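Local coordinates for monomethylamine methyltransferase mtmB1 (Methanosarcina barkeri, PDB 1NTH), which catalyses the transfer of the methyl group of monomethylamine to the corrinoid cofactor of its partner protein MtmC, a step in methanogenesis from methylamine, at residues 109-114 with 152-157; 230-235 with 286-291; 345-350 with 449-454; 352-357 with 399-404. One frame throughout, in Å; residues are numbered along the deposited sequence.

Contact 1. Residues 109-114 with 152-157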
loop_
_atom_site.group_PDB
_atom_site.type_symbol
_atom_site.label_atom_id
_atom_site.label_comp_id
_atom_site.label_asym_id
_atom_site.label_seq_id
_atom_site.Cartn_x
_atom_site.Cartn_y
_atom_site.Cartn_z
ATOM N N ASP A 109 11.940 -11.706 -7.098
ATOM C CA ASP A 109 13.093 -12.141 -6.320
ATOM C C ASP A 109 12.804 -12.937 -5.048
ATOM O O ASP A 109 13.726 -13.372 -4.358
ATOM C CB ASP A 109 13.939 -10.908 -6.001
ATOM C CG ASP A 109 14.158 -10.027 -7.228
ATOM O OD1 ASP A 109 13.849 -8.816 -7.170
ATOM O OD2 ASP A 109 14.633 -10.555 -8.258
ATOM N N ALA A 110 11.531 -13.140 -4.743
ATOM C CA ALA A 110 11.158 -13.888 -3.550
ATOM C C ALA A 110 11.535 -15.361 -3.690
ATOM O O ALA A 110 11.606 -15.893 -4.800
ATOM C CB ALA A 110 9.654 -13.755 -3.304
ATOM N N VAL A 111 11.786 -16.022 -2.563
ATOM C CA VAL A 111 12.120 -17.442 -2.585
ATOM C C VAL A 111 11.382 -18.186 -1.483
ATOM O O VAL A 111 11.117 -17.636 -0.411
ATOM C CB VAL A 111 13.644 -17.697 -2.421
ATOM C CG1 VAL A 111 14.395 -17.115 -3.610
ATOM C CG2 VAL A 111 14.147 -17.094 -1.119
ATOM N N ASN A 112 11.031 -19.434 -1.763
ATOM C CA ASN A 112 10.331 -20.259 -0.792
ATOM C C ASN A 112 11.313 -21.075 0.024
ATOM O O ASN A 112 12.224 -21.699 -0.521
ATOM C CB ASN A 112 9.365 -21.219 -1.488
ATOM C CG ASN A 112 8.297 -20.498 -2.273
ATOM O OD1 ASN A 112 8.443 -20.262 -3.474
ATOM N ND2 ASN A 112 7.218 -20.131 -1.597
ATOM N N VAL A 113 11.128 -21.061 1.337
ATOM C CA VAL A 113 11.975 -21.836 2.231
ATOM C C VAL A 113 11.123 -22.984 2.759
ATOM O O VAL A 113 10.157 -22.762 3.492
ATOM C CB VAL A 113 12.474 -20.991 3.420
ATOM C CG1 VAL A 113 13.390 -21.841 4.312
ATOM C CG2 VAL A 113 13.217 -19.766 2.910
ATOM N N ARG A 114 11.471 -24.204 2.357
ATOM C CA ARG A 114 10.743 -25.393 2.783
ATOM C C ARG A 114 11.708 -26.404 3.396
ATOM O O ARG A 114 12.913 -26.343 3.164
ATOM C CB ARG A 114 10.001 -26.008 1.592
ATOM C CG ARG A 114 9.016 -25.040 0.934
ATOM C CD ARG A 114 8.093 -25.742 -0.054
ATOM N NE ARG A 114 7.115 -24.825 -0.642
ATOM C CZ ARG A 114 7.227 -24.277 -1.849
ATOM N NH1 ARG A 114 8.278 -24.550 -2.613
ATOM N NH2 ARG A 114 6.285 -23.456 -2.295
ATOM N N GLU A 152 23.891 -17.534 -7.864
ATOM C CA GLU A 152 23.935 -18.573 -6.838
ATOM C C GLU A 152 23.274 -18.106 -5.543
ATOM O O GLU A 152 22.740 -18.914 -4.784
ATOM C CB GLU A 152 25.386 -18.950 -6.518
ATOM C CG GLU A 152 26.072 -19.873 -7.514
ATOM C CD GLU A 152 25.460 -21.260 -7.550
ATOM O OE1 GLU A 152 25.006 -21.750 -6.491
ATOM O OE2 GLU A 152 25.448 -21.873 -8.638
ATOM N N VAL A 153 23.322 -16.801 -5.294
ATOM C CA VAL A 153 22.769 -16.228 -4.070
ATOM C C VAL A 153 21.265 -15.944 -4.156
ATOM O O VAL A 153 20.790 -15.336 -5.118
ATOM C CB VAL A 153 23.540 -14.934 -3.699
ATOM C CG1 VAL A 153 22.989 -14.328 -2.415
ATOM C CG2 VAL A 153 25.026 -15.255 -3.523
ATOM N N ASP A 154 20.532 -16.392 -3.138
ATOM C CA ASP A 154 19.077 -16.219 -3.059
ATOM C C ASP A 154 18.640 -15.038 -2.192
ATOM O O ASP A 154 17.705 -14.313 -2.543
ATOM C CB ASP A 154 18.428 -17.490 -2.503
ATOM C CG ASP A 154 18.622 -18.686 -3.400
ATOM O OD1 ASP A 154 18.217 -18.606 -4.580
ATOM O OD2 ASP A 154 19.169 -19.707 -2.929
ATOM N N THR A 155 19.300 -14.874 -1.049
ATOM C CA THR A 155 19.002 -13.790 -0.116
ATOM C C THR A 155 20.331 -13.221 0.360
ATOM O O THR A 155 21.385 -13.818 0.121
ATOM C CB THR A 155 18.210 -14.292 1.117
ATOM O OG1 THR A 155 18.998 -15.249 1.837
ATOM C CG2 THR A 155 16.909 -14.947 0.682
ATOM N N ILE A 156 20.282 -12.080 1.037
ATOM C CA ILE A 156 21.500 -11.432 1.518
ATOM C C ILE A 156 21.610 -11.446 3.039
ATOM O O ILE A 156 20.621 -11.237 3.734
ATOM C CB ILE A 156 21.547 -9.937 1.093
ATOM C CG1 ILE A 156 21.465 -9.802 -0.432
ATOM C CG2 ILE A 156 22.812 -9.271 1.647
ATOM C CD1 ILE A 156 22.620 -10.431 -1.189
ATOM N N VAL A 157 22.807 -11.719 3.553
ATOM C CA VAL A 157 23.020 -11.632 4.993
ATOM C C VAL A 157 23.883 -10.377 5.139
ATOM O O VAL A 157 24.998 -10.301 4.619
ATOM C CB VAL A 157 23.723 -12.877 5.594
ATOM C CG1 VAL A 157 24.936 -13.275 4.772
ATOM C CG2 VAL A 157 24.117 -12.576 7.033
HETATM O O HOH W 1 15.014 -13.289 -1.812
HETATM O O HOH W 2 16.314 -14.225 -5.053
#
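V111 spreads its two methyl groups over D154 and T155, and in doing so lays the hairpin of strands 101-104 and 111-114 against the parallel sheet of the TIM barrel, to which strand 155-156 belongs. The two branches divide the work. CG1, turned away from the carbonyl carbon (chi1 -64°), comes within 4.2 Å of D154 CB, and the two side chains meet at about a right angle. CG2 touches T155 CG2 at 3.9 Å. A beta-branched valine suits the place because a single CB supplies both touching methyls while the backbone stays extended and paired with L104 of the neighbouring strand.

T155 answers with its methyl and keeps its hydroxyl for another partner: at chi1 62° the hydroxyl is tucked over the main chain, where OG1 bonds to the side chain of Q127, and CG2 is left to meet the valine. Of the side chain of D154, CB is the atom that meets V111. Its carboxylate is engaged elsewhere, OD2 accepting from the backbone N of V126 on strand 125-128. D109, in the loop joining the two strands of the hairpin, sends OD1 to the backbone N of G198 and to S253 of the second subunit, so the loop also borders a subunit interface.

Backbone polarity across the contact is met by water. D109 O and D154 O are 4.5 Å apart, and two waters bridge them, each donating to both; one lies 2.9 Å from D109 O and 3.0 Å from D154 O.

Contact 2. Residues 230-235 with 286-291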
loop_
_atom_site.group_PDB
_atom_site.type_symbol
_atom_site.label_atom_id
_atom_site.label_comp_id
_atom_site.label_asym_id
_atom_site.label_seq_id
_atom_site.Cartn_x
_atom_site.Cartn_y
_atom_site.Cartn_z
ATOM N N VAL A 230 17.781 -12.638 16.306
ATOM C CA VAL A 230 17.799 -12.550 17.762
ATOM C C VAL A 230 18.876 -13.567 18.151
ATOM O O VAL A 230 18.871 -14.700 17.672
ATOM C CB VAL A 230 16.440 -12.904 18.402
ATOM C CG1 VAL A 230 16.036 -14.314 18.063
ATOM C CG2 VAL A 230 16.534 -12.714 19.913
ATOM N N SER A 231 19.807 -13.155 19.004
ATOM C CA SER A 231 20.916 -14.026 19.376
ATOM C C SER A 231 20.886 -14.625 20.775
ATOM O O SER A 231 20.747 -13.908 21.765
ATOM C CB SER A 231 22.235 -13.267 19.209
ATOM O OG SER A 231 22.361 -12.726 17.904
ATOM N N GLN A 232 21.019 -15.946 20.847
ATOM C CA GLN A 232 21.073 -16.625 22.137
ATOM C C GLN A 232 22.526 -16.519 22.583
ATOM O O GLN A 232 23.420 -16.335 21.757
ATOM C CB GLN A 232 20.713 -18.103 22.006
ATOM C CG GLN A 232 19.260 -18.393 21.671
ATOM C CD GLN A 232 18.936 -19.869 21.808
ATOM O OE1 GLN A 232 19.147 -20.461 22.868
ATOM N NE2 GLN A 232 18.421 -20.473 20.739
ATOM N N LEU A 233 22.766 -16.642 23.883
ATOM C CA LEU A 233 24.130 -16.565 24.395
ATOM C C LEU A 233 24.685 -17.973 24.640
ATOM O O LEU A 233 24.010 -18.965 24.370
ATOM C CB LEU A 233 24.153 -15.735 25.679
ATOM C CG LEU A 233 23.577 -14.318 25.534
ATOM C CD1 LEU A 233 23.723 -13.566 26.848
ATOM C CD2 LEU A 233 24.298 -13.576 24.415
ATOM N N ASN A 234 25.913 -18.057 25.145
ATOM C CA ASN A 234 26.554 -19.354 25.399
ATOM C C ASN A 234 26.690 -19.669 26.888
ATOM O O ASN A 234 27.304 -18.890 27.610
ATOM C CB ASN A 234 27.950 -19.371 24.777
ATOM C CG ASN A 234 27.919 -19.185 23.278
ATOM O OD1 ASN A 234 27.585 -18.108 22.778
ATOM N ND2 ASN A 234 28.259 -20.237 22.548
ATOM N N GLU A 235 26.116 -20.778 27.366
ATOM C CA GLU A 235 25.322 -21.739 26.588
ATOM C C GLU A 235 23.983 -21.819 27.328
ATOM O O GLU A 235 23.962 -21.741 28.561
ATOM C CB GLU A 235 25.975 -23.129 26.595
ATOM C CG GLU A 235 27.408 -23.197 26.077
ATOM C CD GLU A 235 27.526 -22.883 24.596
ATOM O OE1 GLU A 235 26.486 -22.855 23.900
ATOM O OE2 GLU A 235 28.665 -22.677 24.125
ATOM N N VAL A 286 12.445 -22.252 19.087
ATOM C CA VAL A 286 11.009 -22.198 18.814
ATOM C C VAL A 286 10.162 -22.047 20.071
ATOM O O VAL A 286 8.950 -21.849 20.004
ATOM C CB VAL A 286 10.547 -23.455 18.030
ATOM C CG1 VAL A 286 11.312 -23.546 16.722
ATOM C CG2 VAL A 286 10.767 -24.724 18.858
ATOM N N LEU A 287 10.819 -22.114 21.219
ATOM C CA LEU A 287 10.146 -22.005 22.501
ATOM C C LEU A 287 10.266 -20.585 23.053
ATOM O O LEU A 287 9.272 -19.878 23.219
ATOM C CB LEU A 287 10.781 -23.026 23.456
ATOM C CG LEU A 287 10.229 -23.363 24.837
ATOM C CD1 LEU A 287 8.779 -23.795 24.750
ATOM C CD2 LEU A 287 11.080 -24.486 25.429
ATOM N N MET A 288 11.495 -20.163 23.314
ATOM C CA MET A 288 11.760 -18.844 23.866
ATOM C C MET A 288 11.657 -17.699 22.856
ATOM O O MET A 288 11.120 -16.635 23.164
ATOM C CB MET A 288 13.159 -18.844 24.495
ATOM C CG MET A 288 13.629 -17.513 25.057
ATOM S SD MET A 288 15.382 -17.577 25.537
ATOM C CE MET A 288 16.171 -17.343 23.944
ATOM N N SER A 289 12.161 -17.924 21.646
ATOM C CA SER A 289 12.179 -16.879 20.627
ATOM C C SER A 289 11.070 -16.893 19.586
ATOM O O SER A 289 11.047 -16.019 18.720
ATOM C CB SER A 289 13.519 -16.905 19.889
ATOM O OG SER A 289 14.602 -16.807 20.796
ATOM N N SER A 290 10.160 -17.860 19.664
ATOM C CA SER A 290 9.072 -17.968 18.687
ATOM C C SER A 290 9.667 -17.918 17.280
ATOM O O SER A 290 9.065 -17.379 16.352
ATOM C CB SER A 290 8.075 -16.816 18.860
ATOM O OG SER A 290 7.429 -16.876 20.122
ATOM N N ALA A 291 10.850 -18.501 17.128
ATOM C CA ALA A 291 11.551 -18.489 15.848
ATOM C C ALA A 291 10.833 -19.149 14.677
ATOM O O ALA A 291 10.125 -20.145 14.840
ATOM C CB ALA A 291 12.929 -19.127 16.010
#
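Van der Waals contacts carry the meeting of V230 and Q232, at the end of strand 227-231, with M288 and S289, where helix 271-288 runs out. V230 directs its CG1 branch (chi1 60°) at the serine, touching both the hydroxyl oxygen and the methylene, 4.0 Å from S289 OG and equally close to S289 CB. Beta-branched valine fits a barrel strand whose outward side is covered by helices; V230 also packs on A242 and I246 of helix 240-251. The second pair is made by chain atoms of longer residues: Q232 CG lies 4.0 Å from M288 CE, the side chains alongside each other and pointing opposite ways. Methionine reaches this far because its chain is extended to SD and then bends (chi3 81°), turning CE toward the glutamine's methylene.

Polar bonds gather around these pairs rather than joining them. S289 OG is hydrogen-bonded to D258 OD1 of strand 255-259, while Q232 NE2 bonds to D258 OD2, so one aspartate anchors a residue from each segment. The amide of Q232 is further held by T281 O and N284 ND2, both on helix 271-288. Within 230-235, N234 ND2 bonds to E235 OE2 at 2.9 Å; the carboxylate oxygen is met from above its plane, at 47°, across a cis peptide.

In this TIM barrel, helix 240-251 and strand 255-259 lie between strand 227-231 and helix 271-288 in sequence. With hydroxyl and amide bonded to D258 and the helix, the segments meet through van der Waals contact alone, S289 OG resting against a methyl while bonded elsewhere.

Contact 3. Residues 345-350 with 449-454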
loop_
_atom_site.group_PDB
_atom_site.type_symbol
_atom_site.label_atom_id
_atom_site.label_comp_id
_atom_site.label_asym_id
_atom_site.label_seq_id
_atom_site.Cartn_x
_atom_site.Cartn_y
_atom_site.Cartn_z
ATOM N N CYS A 345 40.420 -20.654 2.046
ATOM C CA CYS A 345 39.121 -20.076 2.377
ATOM C C CYS A 345 38.013 -20.800 1.619
ATOM O O CYS A 345 37.003 -21.200 2.200
ATOM C CB CYS A 345 39.098 -18.586 2.028
ATOM S SG CYS A 345 37.513 -17.767 2.378
ATOM N N LEU A 346 38.208 -20.975 0.317
ATOM C CA LEU A 346 37.217 -21.649 -0.510
ATOM C C LEU A 346 37.019 -23.106 -0.103
ATOM O O LEU A 346 35.894 -23.601 -0.092
ATOM C CB LEU A 346 37.617 -21.566 -1.987
ATOM C CG LEU A 346 37.699 -20.148 -2.560
ATOM C CD1 LEU A 346 38.062 -20.211 -4.038
ATOM C CD2 LEU A 346 36.355 -19.434 -2.371
ATOM N N LEU A 347 38.107 -23.795 0.234
ATOM C CA LEU A 347 38.003 -25.192 0.639
ATOM C C LEU A 347 37.327 -25.325 2.000
ATOM O O LEU A 347 36.579 -26.275 2.237
ATOM C CB LEU A 347 39.390 -25.848 0.673
ATOM C CG LEU A 347 40.077 -26.013 -0.686
ATOM C CD1 LEU A 347 41.452 -26.641 -0.491
ATOM C CD2 LEU A 347 39.223 -26.881 -1.598
ATOM N N GLU A 348 37.593 -24.377 2.894
ATOM C CA GLU A 348 36.986 -24.397 4.222
ATOM C C GLU A 348 35.474 -24.231 4.087
ATOM O O GLU A 348 34.697 -24.994 4.664
ATOM C CB GLU A 348 37.539 -23.260 5.085
ATOM C CG GLU A 348 38.907 -23.517 5.701
ATOM C CD GLU A 348 39.361 -22.355 6.570
ATOM O OE1 GLU A 348 39.896 -21.366 6.023
ATOM O OE2 GLU A 348 39.164 -22.421 7.803
ATOM N N ALA A 349 35.064 -23.229 3.318
ATOM C CA ALA A 349 33.645 -22.970 3.114
ATOM C C ALA A 349 32.993 -24.148 2.397
ATOM O O ALA A 349 31.845 -24.494 2.675
ATOM C CB ALA A 349 33.457 -21.691 2.306
ATOM N N SER A 350 33.726 -24.763 1.473
ATOM C CA SER A 350 33.201 -25.902 0.729
ATOM C C SER A 350 32.905 -27.077 1.655
ATOM O O SER A 350 31.866 -27.725 1.536
ATOM C CB SER A 350 34.192 -26.338 -0.355
ATOM O OG SER A 350 34.310 -25.351 -1.361
ATOM N N LYS A 449 38.841 -27.517 -8.816
ATOM C CA LYS A 449 39.504 -28.692 -9.371
ATOM C C LYS A 449 39.803 -29.721 -8.286
ATOM O O LYS A 449 39.612 -30.918 -8.490
ATOM C CB LYS A 449 40.801 -28.284 -10.077
ATOM C CG LYS A 449 41.599 -29.454 -10.640
ATOM C CD LYS A 449 40.763 -30.293 -11.596
ATOM C CE LYS A 449 41.544 -31.499 -12.100
ATOM N NZ LYS A 449 42.768 -31.089 -12.842
ATOM N N LYS A 450 40.270 -29.253 -7.133
ATOM C CA LYS A 450 40.580 -30.155 -6.031
ATOM C C LYS A 450 39.323 -30.845 -5.519
ATOM O O LYS A 450 39.361 -32.013 -5.134
ATOM C CB LYS A 450 41.267 -29.398 -4.893
ATOM C CG LYS A 450 42.685 -28.971 -5.235
ATOM C CD LYS A 450 43.434 -28.445 -4.024
ATOM C CE LYS A 450 44.874 -28.117 -4.390
ATOM N NZ LYS A 450 45.678 -27.708 -3.207
ATOM N N LEU A 451 38.208 -30.123 -5.517
ATOM C CA LEU A 451 36.951 -30.699 -5.058
ATOM C C LEU A 451 36.479 -31.770 -6.036
ATOM O O LEU A 451 35.930 -32.793 -5.633
ATOM C CB LEU A 451 35.891 -29.603 -4.910
ATOM C CG LEU A 451 36.147 -28.599 -3.779
ATOM C CD1 LEU A 451 35.136 -27.463 -3.857
ATOM C CD2 LEU A 451 36.057 -29.306 -2.430
ATOM N N GLU A 452 36.696 -31.536 -7.325
ATOM C CA GLU A 452 36.297 -32.507 -8.335
ATOM C C GLU A 452 37.132 -33.775 -8.188
ATOM O O GLU A 452 36.623 -34.885 -8.340
ATOM C CB GLU A 452 36.475 -31.927 -9.738
ATOM C CG GLU A 452 35.604 -30.712 -10.009
ATOM C CD GLU A 452 35.735 -30.202 -11.430
ATOM O OE1 GLU A 452 36.878 -29.963 -11.874
ATOM O OE2 GLU A 452 34.695 -30.034 -12.101
ATOM N N ASP A 453 38.415 -33.610 -7.884
ATOM C CA ASP A 453 39.292 -34.761 -7.715
ATOM C C ASP A 453 38.856 -35.598 -6.518
ATOM O O ASP A 453 39.123 -36.798 -6.468
ATOM C CB ASP A 453 40.748 -34.320 -7.539
ATOM C CG ASP A 453 41.319 -33.674 -8.789
ATOM O OD1 ASP A 453 40.820 -33.972 -9.896
ATOM O OD2 ASP A 453 42.276 -32.881 -8.668
ATOM N N LEU A 454 38.184 -34.969 -5.559
ATOM C CA LEU A 454 37.711 -35.688 -4.379
ATOM C C LEU A 454 36.411 -36.434 -4.661
ATOM O O LEU A 454 35.999 -37.291 -3.879
ATOM C CB LEU A 454 37.513 -34.727 -3.203
ATOM C CG LEU A 454 38.785 -34.120 -2.605
ATOM C CD1 LEU A 454 38.419 -33.205 -1.447
ATOM C CD2 LEU A 454 39.709 -35.234 -2.129
#
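L451 lays its forked end against L347 and S350, one helical turn apart on helix 343-359. CD1 rests on the serine, 3.4 Å from S350 OG, and CD2 meets L347 CD2 at 4.1 Å and also comes near S350 CB. Leucine suits both sites: with CG beside the backbone N (chi1 -68° in L451), its forked end can reach across axes 11.3 Å apart. At the solvent-exposed edge, K450 CD approaches L347 CD1, and K450 NZ continues to a salt bridge with E343, fitting for a lysine in such a place.

The next shell fixes the serine. S350 OG donates to L346 O at 2.7 Å, from the face of that carbonyl opposite to the one used by S350 N, so the buried hydroxyl is satisfied within its own helix and its small side chain can lie against a methyl group. An alanine in place of L451 would remove both branches and would probably open a gap beside L347 CD2 and S350.

Further out, V389 of helix 380-393 touches both S350 and L451, and L408 of helix 398-410 touches L347 and L451. The segments run at 42°, and the arrangement is that of a C-terminal helix packed, with its neighbours, on an outer helix of a TIM barrel.

Contact 4. Residues 352-357 with 399-404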
loop_
_atom_site.group_PDB
_atom_site.type_symbol
_atom_site.label_atom_id
_atom_site.label_comp_id
_atom_site.label_asym_id
_atom_site.label_seq_id
_atom_site.Cartn_x
_atom_site.Cartn_y
_atom_site.Cartn_z
ATOM N N GLN A 352 32.104 -26.983 4.712
ATOM C CA GLN A 352 30.902 -26.701 5.481
ATOM C C GLN A 352 29.647 -26.779 4.618
ATOM O O GLN A 352 28.601 -27.226 5.083
ATOM C CB GLN A 352 30.985 -25.332 6.154
ATOM C CG GLN A 352 29.893 -25.150 7.191
ATOM C CD GLN A 352 30.032 -23.877 7.985
ATOM O OE1 GLN A 352 31.137 -23.360 8.164
ATOM N NE2 GLN A 352 28.911 -23.371 8.489
ATOM N N SER A 353 29.748 -26.346 3.365
ATOM C CA SER A 353 28.600 -26.405 2.467
ATOM C C SER A 353 28.216 -27.864 2.216
ATOM O O SER A 353 27.036 -28.206 2.145
ATOM C CB SER A 353 28.924 -25.706 1.144
ATOM O OG SER A 353 27.812 -25.754 0.263
ATOM N N ILE A 354 29.216 -28.731 2.089
ATOM C CA ILE A 354 28.947 -30.148 1.874
ATOM C C ILE A 354 28.226 -30.705 3.102
ATOM O O ILE A 354 27.203 -31.379 2.987
ATOM C CB ILE A 354 30.260 -30.938 1.652
ATOM C CG1 ILE A 354 30.881 -30.542 0.311
ATOM C CG2 ILE A 354 29.991 -32.440 1.721
ATOM C CD1 ILE A 354 32.301 -31.065 0.108
ATOM N N THR A 355 28.760 -30.398 4.279
ATOM C CA THR A 355 28.184 -30.865 5.534
ATOM C C THR A 355 26.760 -30.354 5.748
ATOM O O THR A 355 25.856 -31.131 6.063
ATOM C CB THR A 355 29.046 -30.419 6.729
ATOM O OG1 THR A 355 30.387 -30.895 6.551
ATOM C CG2 THR A 355 28.481 -30.966 8.036
ATOM N N ASP A 356 26.565 -29.050 5.576
ATOM C CA ASP A 356 25.250 -28.444 5.769
ATOM C C ASP A 356 24.207 -28.952 4.779
ATOM O O ASP A 356 23.068 -29.235 5.150
ATOM C CB ASP A 356 25.343 -26.919 5.662
ATOM C CG ASP A 356 26.104 -26.297 6.819
ATOM O OD1 ASP A 356 26.189 -26.940 7.890
ATOM O OD2 ASP A 356 26.599 -25.160 6.661
ATOM N N THR A 357 24.593 -29.059 3.515
ATOM C CA THR A 357 23.676 -29.535 2.489
ATOM C C THR A 357 23.260 -30.982 2.742
ATOM O O THR A 357 22.070 -31.305 2.765
ATOM C CB THR A 357 24.318 -29.420 1.090
ATOM O OG1 THR A 357 24.630 -28.048 0.823
ATOM C CG2 THR A 357 23.371 -29.941 0.016
ATOM N N SER A 399 27.016 -41.928 2.731
ATOM C CA SER A 399 28.255 -42.671 2.939
ATOM C C SER A 399 29.374 -42.025 2.127
ATOM O O SER A 399 30.503 -41.894 2.599
ATOM C CB SER A 399 28.084 -44.136 2.519
ATOM O OG SER A 399 27.816 -44.243 1.132
ATOM N N GLU A 400 29.051 -41.616 0.905
ATOM C CA GLU A 400 30.028 -40.975 0.032
ATOM C C GLU A 400 30.411 -39.592 0.551
ATOM O O GLU A 400 31.565 -39.177 0.448
ATOM C CB GLU A 400 29.473 -40.870 -1.391
ATOM C CG GLU A 400 29.487 -42.189 -2.150
ATOM C CD GLU A 400 28.759 -42.112 -3.478
ATOM O OE1 GLU A 400 28.991 -41.141 -4.231
ATOM O OE2 GLU A 400 27.961 -43.028 -3.770
ATOM N N VAL A 401 29.437 -38.880 1.109
ATOM C CA VAL A 401 29.690 -37.551 1.647
ATOM C C VAL A 401 30.679 -37.622 2.809
ATOM O O VAL A 401 31.619 -36.830 2.879
ATOM C CB VAL A 401 28.381 -36.887 2.132
ATOM C CG1 VAL A 401 28.692 -35.576 2.845
ATOM C CG2 VAL A 401 27.460 -36.635 0.944
ATOM N N ASN A 402 30.469 -38.572 3.717
ATOM C CA ASN A 402 31.365 -38.716 4.859
ATOM C C ASN A 402 32.799 -38.993 4.419
ATOM O O ASN A 402 33.749 -38.516 5.042
ATOM C CB ASN A 402 30.872 -39.825 5.795
ATOM C CG ASN A 402 29.789 -39.343 6.742
ATOM O OD1 ASN A 402 29.945 -38.319 7.408
ATOM N ND2 ASN A 402 28.690 -40.083 6.816
ATOM N N VAL A 403 32.957 -39.753 3.338
ATOM C CA VAL A 403 34.289 -40.059 2.828
ATOM C C VAL A 403 34.927 -38.800 2.247
ATOM O O VAL A 403 36.092 -38.506 2.512
ATOM C CB VAL A 403 34.233 -41.151 1.737
ATOM C CG1 VAL A 403 35.588 -41.281 1.051
ATOM C CG2 VAL A 403 33.832 -42.480 2.363
ATOM N N ILE A 404 34.158 -38.055 1.460
ATOM C CA ILE A 404 34.657 -36.826 0.856
ATOM C C ILE A 404 35.064 -35.808 1.921
ATOM O O ILE A 404 36.114 -35.169 1.812
ATOM C CB ILE A 404 33.591 -36.192 -0.073
ATOM C CG1 ILE A 404 33.373 -37.086 -1.295
ATOM C CG2 ILE A 404 34.028 -34.796 -0.501
ATOM C CD1 ILE A 404 32.293 -36.593 -2.245
#
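I354 has the most surface buried here, and its two ends meet two residues on successive turns of helix 398-410. CG2, the shorter branch, comes to 3.6 Å from V401 CG1. The longer branch carries CD1 on to I404 CG2 at 4.2 Å. Isoleucine suits this position because its fork separates the two jobs: CG1 lies anti to the carbonyl carbon (chi1 -69°) and extends through chi2 169°, while CG2 stays near the backbone for the valine.

V401 is the second contributor. With chi1 173°, its CG1 stands anti to the backbone N and meets the isoleucine methyl. The shortness of this side chain is consistent with the close backbone approach, I354 CA to V401 CA 7.4 Å. Valine, having no atom beyond its methyls, fits such a spacing.

Helix 343-359 flanks the parallel strands of the TIM barrel, and 398-410 lies over its outer side. The inner side of the first helix faces the sheet, where S353, D356 and T357 touch L364 of strand 363-366. T357 OG1 bonds to S353 O at 2.7 Å, from the opposite face to the one T357 N uses, so its hydroxyl is satisfied within the helix.

I404, third in buried area, crosses I354 at about a right angle. L405 and L408 of its helix also pack on I354, and V389 and T393 of helix 380-393 touch it as well.

How the contacts relate
From the N terminus, contact 1 comes first, closing a loop of 37 residues and setting the 101-104/111-114 hairpin against the parallel barrel sheet. Contact 2 follows in series, closing 50 residues between strand 227-231, of the same sheet, and the end of helix 271-288; its centre lies about 23 Å from that of contact 1. Contact 3 spans the longest loop, from helix 343-359 to the C-terminal helix 438-454, and contact 4, which joins the same helix to 398-410, falls within that span. These two touch, L454 O lying 3.7 Å from I404 CG1, and they occupy the other side of the chain's centre from contact 2.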